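Local coordinates for protein ORF59 (Human herpesvirus 8, PDB 3HSL) that acts as the accessory subunit of the viral DNA polymerase, stimulating it and raising its processivity in lytic replication, probably by preventing its dissociation from the template, at residues A[167-172]-A[242-247]; A[198-203]-A[246-251]; A[112-117]-A[130-135]. All blocks are in the same frame, centred on the assembly; numbering follows the deposited sequence.

Interaction 1 of 3, residues A[167-172]-A[242-247]; sequences RTTRLL and GVVHTD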
loop_
_atom_site.group_PDB
_atom_site.type_symbol
_atom_site.label_atom_id
_atom_site.label_comp_id
_atom_site.label_asym_id
_atom_site.label_seq_id
_atom_site.Cartn_x
_atom_site.Cartn_y
_atom_site.Cartn_z
ATOM N N ARG A 167 -16.579 -17.282 36.950
ATOM C CA ARG A 167 -15.996 -18.658 37.057
ATOM C C ARG A 167 -15.385 -19.374 35.823
ATOM O O ARG A 167 -14.841 -20.478 35.958
ATOM C CB ARG A 167 -16.982 -19.613 37.763
ATOM C CG ARG A 167 -17.336 -19.215 39.200
ATOM C CD ARG A 167 -18.270 -20.217 39.874
ATOM N NE ARG A 167 -17.657 -21.535 40.034
ATOM C CZ ARG A 167 -18.257 -22.589 40.581
ATOM N NH1 ARG A 167 -19.505 -22.498 41.033
ATOM N NH2 ARG A 167 -17.604 -23.741 40.676
ATOM N N THR A 168 -15.477 -18.753 34.645
ATOM C CA THR A 168 -14.943 -19.283 33.376
ATOM C C THR A 168 -13.590 -20.007 33.473
ATOM O O THR A 168 -12.783 -19.742 34.363
ATOM C CB THR A 168 -14.796 -18.130 32.323
ATOM O OG1 THR A 168 -16.067 -17.501 32.109
ATOM C CG2 THR A 168 -14.288 -18.642 31.005
ATOM N N THR A 169 -13.374 -20.924 32.535
ATOM C CA THR A 169 -12.145 -21.687 32.422
ATOM C C THR A 169 -11.187 -20.829 31.613
ATOM O O THR A 169 -11.434 -20.556 30.443
ATOM C CB THR A 169 -12.398 -23.014 31.690
ATOM O OG1 THR A 169 -13.297 -23.815 32.465
ATOM C CG2 THR A 169 -11.120 -23.782 31.492
ATOM N N ARG A 170 -10.093 -20.400 32.232
ATOM C CA ARG A 170 -9.132 -19.573 31.521
ATOM C C ARG A 170 -7.709 -19.985 31.860
ATOM O O ARG A 170 -7.450 -20.526 32.934
ATOM C CB ARG A 170 -9.389 -18.068 31.758
ATOM C CG ARG A 170 -9.031 -17.527 33.127
ATOM C CD ARG A 170 -9.507 -16.100 33.343
ATOM N NE ARG A 170 -10.954 -16.027 33.572
ATOM C CZ ARG A 170 -11.536 -16.135 34.778
ATOM N NH1 ARG A 170 -10.813 -16.322 35.879
ATOM N NH2 ARG A 170 -12.856 -16.058 34.894
ATOM N N LEU A 171 -6.803 -19.719 30.920
ATOM C CA LEU A 171 -5.386 -20.057 31.025
ATOM C C LEU A 171 -4.447 -18.924 30.599
ATOM O O LEU A 171 -4.693 -18.264 29.585
ATOM C CB LEU A 171 -5.103 -21.263 30.132
ATOM C CG LEU A 171 -3.662 -21.765 30.006
ATOM C CD1 LEU A 171 -3.148 -22.350 31.326
ATOM C CD2 LEU A 171 -3.554 -22.794 28.904
ATOM N N LEU A 172 -3.379 -18.711 31.376
ATOM C CA LEU A 172 -2.370 -17.685 31.076
ATOM C C LEU A 172 -0.979 -18.304 31.131
ATOM O O LEU A 172 -0.487 -18.662 32.204
ATOM C CB LEU A 172 -2.463 -16.494 32.021
ATOM C CG LEU A 172 -1.472 -15.371 31.694
ATOM C CD1 LEU A 172 -1.631 -14.853 30.275
ATOM C CD2 LEU A 172 -1.607 -14.239 32.679
ATOM N N GLY A 242 -3.698 -20.895 35.706
ATOM C CA GLY A 242 -5.016 -21.192 35.140
ATOM C C GLY A 242 -6.141 -21.409 36.138
ATOM O O GLY A 242 -5.902 -21.680 37.307
ATOM N N VAL A 243 -7.377 -21.285 35.662
ATOM C CA VAL A 243 -8.582 -21.475 36.480
ATOM C C VAL A 243 -9.463 -22.420 35.679
ATOM O O VAL A 243 -9.663 -22.212 34.479
ATOM C CB VAL A 243 -9.368 -20.160 36.691
ATOM C CG1 VAL A 243 -10.554 -20.389 37.616
ATOM C CG2 VAL A 243 -8.481 -19.078 37.256
ATOM N N VAL A 244 -9.993 -23.454 36.325
ATOM C CA VAL A 244 -10.826 -24.431 35.619
ATOM C C VAL A 244 -11.923 -25.029 36.484
ATOM O O VAL A 244 -11.631 -25.615 37.536
ATOM C CB VAL A 244 -9.968 -25.652 35.147
ATOM C CG1 VAL A 244 -10.788 -26.568 34.263
ATOM C CG2 VAL A 244 -8.720 -25.203 34.397
ATOM N N HIS A 245 -13.181 -24.897 36.070
ATOM C CA HIS A 245 -14.232 -25.544 36.875
ATOM C C HIS A 245 -14.918 -26.782 36.271
ATOM O O HIS A 245 -15.676 -27.466 36.950
ATOM C CB HIS A 245 -15.158 -24.574 37.638
ATOM C CG HIS A 245 -14.562 -24.085 38.927
ATOM N ND1 HIS A 245 -13.918 -22.869 39.049
ATOM C CD2 HIS A 245 -14.512 -24.664 40.154
ATOM C CE1 HIS A 245 -13.500 -22.721 40.296
ATOM N NE2 HIS A 245 -13.849 -23.795 40.986
ATOM N N THR A 246 -14.637 -27.056 35.003
ATOM C CA THR A 246 -15.173 -28.230 34.316
ATOM C C THR A 246 -14.177 -28.512 33.214
ATOM O O THR A 246 -13.554 -27.590 32.703
ATOM C CB THR A 246 -16.533 -27.962 33.607
ATOM O OG1 THR A 246 -17.410 -27.231 34.464
ATOM C CG2 THR A 246 -17.202 -29.279 33.159
ATOM N N ASP A 247 -14.019 -29.774 32.844
ATOM C CA ASP A 247 -13.133 -30.092 31.758
ATOM C C ASP A 247 -13.646 -29.355 30.545
ATOM O O ASP A 247 -14.849 -29.189 30.375
ATOM C CB ASP A 247 -13.058 -31.599 31.504
ATOM C CG ASP A 247 -12.189 -32.317 32.513
ATOM O OD1 ASP A 247 -11.856 -31.721 33.549
ATOM O OD2 ASP A 247 -11.831 -33.483 32.276
#
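Arg170 and Val243 form the tight part of this contact, an antiparallel hydrogen-bonded pair joined by two backbone bonds. Val243 N gives its hydrogen to Arg170 O at 2.8 Å, almost straight at 172°. Arg170 N returns a more bent bond to Val243 O at 2.9 Å. Beside them the Arg170 and Val243 side chains run in the same direction on one face. With CG set between the backbone N and the carbonyl carbon (chi1 73°) and the chain bent again at chi3, Arg170 brings NH1 to 3.9 Å from Val243 CG2, and Val227 touches both residues. The opposite face carries Leu171, across from Gly242 and packed on Trp276 and Phe220. Strand 169-172 lies between 241-243 and 270-276, with backbone bonds to both, in the fold of the herpesvirus polymerase accessory subunits, a family grouped with the sliding DNA processivity factors. One residue earlier, Thr169 turns its methyl CG2 to Val244 CG1 at 3.9 Å, and Val200 closes in on both side chains. Past the Arg170-Val243 pair, on the side of Thr169 and Val244, the chains leave the ladder and the contact loosens toward solvent. There exposed Arg167 crosses exposed His245, its NH2 3.3 Å from His245 CD2 and over one face of the imidazole, near the rim. The guanidinium stands edge-on, its plane 88° from that of the ring.

Interaction 2 of 3, residues A[198-203]-A[246-251]; sequences VSVSET and TDALSR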
loop_
_atom_site.group_PDB
_atom_site.type_symbol
_atom_site.label_atom_id
_atom_site.label_comp_id
_atom_site.label_asym_id
_atom_site.label_seq_id
_atom_site.Cartn_x
_atom_site.Cartn_y
_atom_site.Cartn_z
ATOM N N VAL A 198 -8.195 -28.509 21.603
ATOM C CA VAL A 198 -7.540 -27.919 22.764
ATOM C C VAL A 198 -8.399 -28.363 23.932
ATOM O O VAL A 198 -9.595 -28.132 23.928
ATOM C CB VAL A 198 -7.616 -26.388 22.695
ATOM C CG1 VAL A 198 -6.731 -25.736 23.756
ATOM C CG2 VAL A 198 -7.177 -25.881 21.311
ATOM N N SER A 199 -7.836 -29.002 24.939
ATOM C CA SER A 199 -8.678 -29.424 26.049
ATOM C C SER A 199 -8.061 -29.040 27.372
ATOM O O SER A 199 -6.866 -28.752 27.443
ATOM C CB SER A 199 -8.977 -30.923 26.006
ATOM O OG SER A 199 -7.796 -31.669 26.127
ATOM N N VAL A 200 -8.876 -29.034 28.416
ATOM C CA VAL A 200 -8.405 -28.662 29.721
ATOM C C VAL A 200 -8.976 -29.654 30.689
ATOM O O VAL A 200 -10.180 -29.932 30.680
ATOM C CB VAL A 200 -8.880 -27.232 30.117
ATOM C CG1 VAL A 200 -8.296 -26.812 31.445
ATOM C CG2 VAL A 200 -8.463 -26.219 29.086
ATOM N N SER A 201 -8.094 -30.183 31.523
ATOM C CA SER A 201 -8.434 -31.146 32.537
ATOM C C SER A 201 -8.478 -30.470 33.886
ATOM O O SER A 201 -7.521 -29.796 34.266
ATOM C CB SER A 201 -7.341 -32.192 32.594
ATOM O OG SER A 201 -7.504 -32.964 33.758
ATOM N N GLU A 202 -9.569 -30.631 34.621
ATOM C CA GLU A 202 -9.622 -30.027 35.934
ATOM C C GLU A 202 -8.864 -30.934 36.927
ATOM O O GLU A 202 -8.181 -30.432 37.824
ATOM C CB GLU A 202 -11.057 -29.782 36.390
ATOM C CG GLU A 202 -11.118 -29.168 37.784
ATOM C CD GLU A 202 -12.502 -29.193 38.407
ATOM O OE1 GLU A 202 -12.558 -29.148 39.654
ATOM O OE2 GLU A 202 -13.528 -29.262 37.681
ATOM N N THR A 203 -8.988 -32.256 36.761
ATOM C CA THR A 203 -8.311 -33.228 37.634
ATOM C C THR A 203 -6.810 -32.964 37.664
ATOM O O THR A 203 -6.231 -32.705 38.723
ATOM C CB THR A 203 -8.555 -34.692 37.184
ATOM O OG1 THR A 203 -9.954 -34.982 37.225
ATOM C CG2 THR A 203 -7.816 -35.680 38.092
ATOM N N THR A 246 -14.637 -27.056 35.003
ATOM C CA THR A 246 -15.173 -28.230 34.316
ATOM C C THR A 246 -14.177 -28.512 33.214
ATOM O O THR A 246 -13.554 -27.590 32.703
ATOM C CB THR A 246 -16.533 -27.962 33.607
ATOM O OG1 THR A 246 -17.410 -27.231 34.464
ATOM C CG2 THR A 246 -17.202 -29.279 33.159
ATOM N N ASP A 247 -14.019 -29.774 32.844
ATOM C CA ASP A 247 -13.133 -30.092 31.758
ATOM C C ASP A 247 -13.646 -29.355 30.545
ATOM O O ASP A 247 -14.849 -29.189 30.375
ATOM C CB ASP A 247 -13.058 -31.599 31.504
ATOM C CG ASP A 247 -12.189 -32.317 32.513
ATOM O OD1 ASP A 247 -11.856 -31.721 33.549
ATOM O OD2 ASP A 247 -11.831 -33.483 32.276
ATOM N N ALA A 248 -12.724 -28.908 29.705
ATOM C CA ALA A 248 -13.058 -28.179 28.496
ATOM C C ALA A 248 -12.435 -28.890 27.310
ATOM O O ALA A 248 -11.375 -29.504 27.435
ATOM C CB ALA A 248 -12.525 -26.774 28.583
ATOM N N LEU A 249 -13.101 -28.802 26.168
ATOM C CA LEU A 249 -12.639 -29.388 24.919
ATOM C C LEU A 249 -13.121 -28.499 23.791
ATOM O O LEU A 249 -14.312 -28.212 23.669
ATOM C CB LEU A 249 -13.142 -30.836 24.765
ATOM C CG LEU A 249 -13.085 -31.726 23.496
ATOM C CD1 LEU A 249 -11.778 -31.783 22.757
ATOM C CD2 LEU A 249 -13.519 -33.140 23.841
ATOM N N SER A 250 -12.188 -28.062 22.969
ATOM C CA SER A 250 -12.515 -27.229 21.830
ATOM C C SER A 250 -11.746 -27.740 20.654
ATOM O O SER A 250 -10.642 -28.228 20.810
ATOM C CB SER A 250 -12.114 -25.783 22.064
ATOM O OG SER A 250 -12.849 -25.226 23.136
ATOM N N ARG A 251 -12.338 -27.632 19.475
ATOM C CA ARG A 251 -11.658 -28.022 18.252
ATOM C C ARG A 251 -11.776 -26.865 17.266
ATOM O O ARG A 251 -12.775 -26.687 16.565
ATOM C CB ARG A 251 -12.066 -29.399 17.704
ATOM C CG ARG A 251 -13.511 -29.701 17.534
ATOM C CD ARG A 251 -13.656 -31.071 16.851
ATOM N NE ARG A 251 -12.944 -32.132 17.565
ATOM C CZ ARG A 251 -13.476 -32.907 18.510
ATOM N NH1 ARG A 251 -14.745 -32.757 18.875
ATOM N NH2 ARG A 251 -12.739 -33.843 19.097
#
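Asp247 reaches past the end of the ladder to Glu202, and its side chain makes the contact. CG lies anti to the carbonyl carbon and beside the backbone N (chi1 -77°), which carries OD1 across to Glu202 N at 2.8 Å. The N-H points nearly straight at the oxygen, yet meets it from above the carboxylate plane. Glu202 CB lies 3.5 Å from the same Asp247 OD1. The Glu202 chain, with CG anti to its backbone N (chi1 179°), extends beyond CG toward Thr246, leaving its OE2 5.1 Å from Asp247 OD1, not in contact, though two likely negative charges this near would probably repel weakly.

Four backbone bonds join Val198 with Ser250 and Val200 with Ala248. On their face the Val200 and Ala248 CB atoms meet at 4.0 Å, and Trp276 packs against all four of these side chains. The other face pairs Ser199 with Leu249, a looser meeting in which Ser199 CB stands 4.3 Å from Leu249 CB. Here Ser199 is partly exposed and Leu249 exposed. The strands run almost exactly antiparallel, at 176°, and 248-253 is the last of its series within this chain. Together they form an antiparallel beta ladder prolonged at one end by an aspartate-to-backbone bond.

Interaction 3 of 3, residues A[112-117]-A[130-135]; sequences GIAFYR and FVRTTI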
loop_
_atom_site.group_PDB
_atom_site.type_symbol
_atom_site.label_atom_id
_atom_site.label_comp_id
_atom_site.label_asym_id
_atom_site.label_seq_id
_atom_site.Cartn_x
_atom_site.Cartn_y
_atom_site.Cartn_z
ATOM N N GLY A 112 -11.766 13.137 11.594
ATOM C CA GLY A 112 -13.174 13.098 11.989
ATOM C C GLY A 112 -13.947 12.139 11.112
ATOM O O GLY A 112 -13.565 11.885 9.969
ATOM N N ILE A 113 -15.040 11.597 11.641
ATOM C CA ILE A 113 -15.857 10.650 10.882
ATOM C C ILE A 113 -17.294 11.098 11.013
ATOM O O ILE A 113 -17.796 11.322 12.120
ATOM C CB ILE A 113 -15.742 9.201 11.403
ATOM C CG1 ILE A 113 -14.299 8.802 11.687
ATOM C CG2 ILE A 113 -16.358 8.230 10.408
ATOM C CD1 ILE A 113 -14.202 7.415 12.254
ATOM N N ALA A 114 -17.965 11.232 9.884
ATOM C CA ALA A 114 -19.340 11.683 9.900
ATOM C C ALA A 114 -20.215 10.639 9.262
ATOM O O ALA A 114 -19.742 9.860 8.440
ATOM C CB ALA A 114 -19.445 12.978 9.160
ATOM N N PHE A 115 -21.484 10.627 9.640
ATOM C CA PHE A 115 -22.459 9.686 9.108
ATOM C C PHE A 115 -23.679 10.477 8.706
ATOM O O PHE A 115 -24.047 11.443 9.384
ATOM C CB PHE A 115 -22.818 8.629 10.154
ATOM C CG PHE A 115 -21.620 7.896 10.699
ATOM C CD1 PHE A 115 -21.064 6.833 10.006
ATOM C CD2 PHE A 115 -21.046 8.275 11.913
ATOM C CE1 PHE A 115 -19.964 6.164 10.504
ATOM C CE2 PHE A 115 -19.928 7.593 12.421
ATOM C CZ PHE A 115 -19.394 6.543 11.714
ATOM N N TYR A 116 -24.309 10.076 7.606
ATOM C CA TYR A 116 -25.482 10.777 7.116
ATOM C C TYR A 116 -26.256 10.004 6.062
ATOM O O TYR A 116 -25.721 9.089 5.438
ATOM C CB TYR A 116 -25.080 12.141 6.561
ATOM C CG TYR A 116 -24.165 12.112 5.376
ATOM C CD1 TYR A 116 -24.683 12.087 4.080
ATOM C CD2 TYR A 116 -22.781 12.112 5.542
ATOM C CE1 TYR A 116 -23.847 12.062 2.968
ATOM C CE2 TYR A 116 -21.927 12.084 4.442
ATOM C CZ TYR A 116 -22.470 12.059 3.155
ATOM O OH TYR A 116 -21.633 12.033 2.056
ATOM N N ARG A 117 -27.522 10.396 5.879
ATOM C CA ARG A 117 -28.426 9.790 4.903
ATOM C C ARG A 117 -29.097 10.881 4.083
ATOM O O ARG A 117 -29.788 11.746 4.631
ATOM C CB ARG A 117 -29.481 8.924 5.595
ATOM N N PHE A 130 -24.233 6.533 4.529
ATOM C CA PHE A 130 -22.926 7.126 4.165
ATOM C C PHE A 130 -21.924 7.471 5.287
ATOM O O PHE A 130 -22.323 7.884 6.383
ATOM C CB PHE A 130 -23.104 8.383 3.317
ATOM C CG PHE A 130 -23.707 8.136 1.981
ATOM C CD1 PHE A 130 -22.917 7.707 0.923
ATOM C CD2 PHE A 130 -25.068 8.336 1.769
ATOM C CE1 PHE A 130 -23.480 7.476 -0.335
ATOM C CE2 PHE A 130 -25.639 8.109 0.521
ATOM C CZ PHE A 130 -24.844 7.679 -0.535
ATOM N N VAL A 131 -20.629 7.297 4.987
ATOM C CA VAL A 131 -19.557 7.619 5.932
ATOM C C VAL A 131 -18.548 8.578 5.317
ATOM O O VAL A 131 -18.090 8.347 4.198
ATOM C CB VAL A 131 -18.642 6.417 6.239
ATOM C CG1 VAL A 131 -17.887 6.676 7.510
ATOM C CG2 VAL A 131 -19.409 5.184 6.440
ATOM N N ARG A 132 -18.207 9.645 6.035
ATOM C CA ARG A 132 -17.149 10.554 5.599
ATOM C C ARG A 132 -16.054 10.595 6.633
ATOM O O ARG A 132 -16.320 10.785 7.828
ATOM C CB ARG A 132 -17.522 12.011 5.424
ATOM C CG ARG A 132 -18.041 12.516 4.116
ATOM C CD ARG A 132 -17.754 14.029 4.187
ATOM N NE ARG A 132 -18.192 14.561 5.487
ATOM C CZ ARG A 132 -17.968 15.793 5.941
ATOM N NH1 ARG A 132 -17.295 16.665 5.205
ATOM N NH2 ARG A 132 -18.416 16.160 7.140
ATOM N N THR A 133 -14.825 10.420 6.180
ATOM C CA THR A 133 -13.693 10.485 7.066
ATOM C C THR A 133 -12.858 11.594 6.483
ATOM O O THR A 133 -12.562 11.623 5.279
ATOM C CB THR A 133 -12.914 9.160 7.131
ATOM O OG1 THR A 133 -13.777 8.133 7.640
ATOM C CG2 THR A 133 -11.699 9.280 8.038
ATOM N N THR A 134 -12.486 12.517 7.348
ATOM C CA THR A 134 -11.681 13.626 6.959
ATOM C C THR A 134 -10.389 13.485 7.697
ATOM O O THR A 134 -10.401 13.375 8.924
ATOM C CB THR A 134 -12.350 14.936 7.354
ATOM O OG1 THR A 134 -13.526 15.095 6.555
ATOM C CG2 THR A 134 -11.422 16.127 7.095
ATOM N N ILE A 135 -9.288 13.487 6.945
ATOM C CA ILE A 135 -7.954 13.415 7.525
ATOM C C ILE A 135 -7.184 14.721 7.177
ATOM O O ILE A 135 -7.258 15.217 6.038
ATOM C CB ILE A 135 -7.153 12.167 7.040
ATOM C CG1 ILE A 135 -7.925 10.841 7.257
ATOM C CG2 ILE A 135 -5.779 12.119 7.699
ATOM C CD1 ILE A 135 -8.274 10.465 8.713
#
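Tyr116 and Phe130 meet at the end of the paired strands nearest their connecting segment, and the touching is done by the Phe130 CB rather than by stacked rings. That carbon sits over one face of the tyrosine, 3.8 Å from the Tyr116 ring centroid, in a CH-pi contact. The two rings are nearly parallel but slid apart, with centroids 5.6 Å from each other and little overlap. Tyr116 is folded over its partner because its CG stands between the backbone N and the carbonyl carbon (chi1 63°). Arg132 CG comes to the edge of the same ring, 3.9 Å from Tyr116 CE2, while further along the arginine its NH2 lies 3.9 Å from Ala114 CB.

On the opposite face Val131 CG1 touches both Ile113 CG2 at 3.6 Å and Phe115 CE1 at 3.7 Å, alongside them, and Thr133 lies alongside Ile113. Six backbone bonds, two each from Gly112-Thr134, Ala114-Arg132 and Tyr116-Phe130, fix this register. The strands, 108-116 and 130-137, are the arms of a beta hairpin whose connecting segment is partly unmodelled. Strand 12-16 bonds the outer edge of the first arm and strand 143-149 that of the second.

Further out, Phe86 stacks on Phe115, helix 99-103 packs against Thr133, and Leu141 of the second subunit touches Phe130. The hairpin thus has two unlike faces: a mainly apolar one, Ile113, Phe115 and Val131 with Thr133, all buried, and a partly exposed one where aromatic and arginine side chains hold together by dispersion and CH-pi contact.

Interactions 1 and 2 share Thr246 and Asp247, and their centres are about 9 Å apart. The overlapping segments 242-247 and 246-251 lead from strand 241-243 into strand 248-253, so one stretch of chain serves both, and the two contacts touch. Interaction 3 lies on the opposite side of the chain's centre, its centre about 43 and 46 Å from the other two, in a separate five-stranded antiparallel sheet. All three are partly buried. Interaction 1 has one pair joined by two backbone hydrogen bonds and a loose, exposed end; interaction 2 has two such pairs and an aspartate bond; interaction 3, with three pairs and aromatic packing, has no exposed touching residue and alone meets the second subunit.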